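Iron Super-Oxide Dismutase (Plasmodium knowlesi, PDB 2AWP) catalyses the dismutation of superoxide radicals to hydrogen peroxide and oxygen, very probably with an iron ion at its active site. Local coordinates at residues A[46-49]-A[50-53]. Sequence-based numbering, arbitrary orientation.
Sequences TPFA and TKSL
The backbone N of K51 donates to F48 O at 3.1 Å, the one direct hydrogen bond between 46-49 and 50-53, closing a turn over A49 and T50. The bond is fairly straight (159°), but the donor stands well above the carbonyl plane. A water adds a second clasp, donating to both A49 O and K51 O. The K51 side chain runs back over the chain: its CG lies anti to its own carbonyl carbon (chi1 -72°), which brings CD to 3.8 Å from F48 CD1, oblique to the ring, and CE into van der Waals contact with P47 O. Lysine suits the place because its methylenes can lie against an aromatic ring while NZ reaches a salt bridge with E59. The large hydrophobic ring of F48 also touches I43, I56 and I64. T46 OG1 accepts from F48 N at 3.1 Å, an ST turn, and also bonds I43 O; A49 N donates to T46 O at 3.2 Å, and the restricted phi of P47 (-62°) suits the first corner of that turn. S52 N-caps helix 53-59 through its hydroxyl, while its N bonds E55 OE1, consistent with a capping box. Away from the predicted iron site, the alpha-hairpin domain's surface loop thus forms two successive type I turns sharing F48 and A49.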
loop_
_atom_site.group_PDB
_atom_site.type_symbol
_atom_site.label_atom_id
_atom_site.label_comp_id
_atom_site.label_asym_id
_atom_site.label_seq_id
_atom_site.Cartn_x
_atom_site.Cartn_y
_atom_site.Cartn_z
ATOM N N THR A 46 3.232 13.431 -25.323
ATOM C CA THR A 46 2.746 14.422 -24.394
ATOM C C THR A 46 3.809 15.522 -24.297
ATOM O O THR A 46 4.978 15.286 -24.633
ATOM C CB THR A 46 2.473 13.787 -22.985
ATOM O OG1 THR A 46 3.714 13.565 -22.293
ATOM C CG2 THR A 46 1.708 12.458 -23.114
ATOM N N PRO A 47 3.423 16.721 -23.823
ATOM C CA PRO A 47 4.428 17.743 -23.458
ATOM C C PRO A 47 5.391 17.335 -22.326
ATOM O O PRO A 47 6.405 18.002 -22.105
ATOM C CB PRO A 47 3.572 18.935 -22.998
ATOM C CG PRO A 47 2.233 18.691 -23.520
ATOM C CD PRO A 47 2.045 17.203 -23.620
ATOM N N PHE A 48 5.092 16.242 -21.614
ATOM C CA PHE A 48 5.992 15.769 -20.557
ATOM C C PHE A 48 7.250 15.103 -21.121
ATOM O O PHE A 48 8.260 14.975 -20.425
ATOM C CB PHE A 48 5.235 14.867 -19.557
ATOM C CG PHE A 48 4.152 15.590 -18.808
ATOM C CD1 PHE A 48 4.472 16.479 -17.779
ATOM C CD2 PHE A 48 2.811 15.406 -19.139
ATOM C CE1 PHE A 48 3.459 17.200 -17.105
ATOM C CE2 PHE A 48 1.806 16.107 -18.472
ATOM C CZ PHE A 48 2.120 16.996 -17.455
ATOM N N ALA A 49 7.190 14.717 -22.401
ATOM C CA ALA A 49 8.273 13.968 -23.075
ATOM C C ALA A 49 9.679 14.593 -22.982
ATOM O O ALA A 49 10.688 13.871 -22.959
ATOM C CB ALA A 49 7.893 13.682 -24.538
ATOM N N THR A 50 9.751 15.920 -22.903
ATOM C CA THR A 50 11.037 16.627 -22.876
ATOM C C THR A 50 11.293 17.381 -21.564
ATOM O O THR A 50 12.224 18.193 -21.447
ATOM C CB THR A 50 11.156 17.598 -24.070
ATOM O OG1 THR A 50 9.998 18.452 -24.096
ATOM C CG2 THR A 50 11.264 16.809 -25.379
ATOM N N LYS A 51 10.456 17.117 -20.569
ATOM C CA LYS A 51 10.658 17.672 -19.242
ATOM C C LYS A 51 11.524 16.752 -18.409
ATOM O O LYS A 51 11.584 15.541 -18.656
ATOM C CB LYS A 51 9.307 17.892 -18.560
ATOM C CG LYS A 51 8.537 19.058 -19.153
ATOM C CD LYS A 51 7.075 19.069 -18.734
ATOM C CE LYS A 51 6.296 20.116 -19.525
ATOM N NZ LYS A 51 6.626 21.479 -19.012
ATOM N N SER A 52 12.179 17.321 -17.399
ATOM C CA SER A 52 12.959 16.538 -16.482
ATOM C C SER A 52 12.020 15.764 -15.550
ATOM O O SER A 52 10.816 16.063 -15.467
ATOM C CB SER A 52 13.872 17.448 -15.657
ATOM O OG SER A 52 13.084 18.218 -14.754
ATOM N N LEU A 53 12.570 14.777 -14.847
ATOM C CA LEU A 53 11.780 14.018 -13.887
ATOM C C LEU A 53 11.137 14.934 -12.860
ATOM O O LEU A 53 9.944 14.792 -12.533
ATOM C CB LEU A 53 12.641 12.962 -13.194
ATOM C CG LEU A 53 11.937 12.059 -12.160
ATOM C CD1 LEU A 53 10.996 11.106 -12.823
ATOM C CD2 LEU A 53 12.924 11.272 -11.332
HETATM O O HOH W 1 12.662 14.358 -21.020
#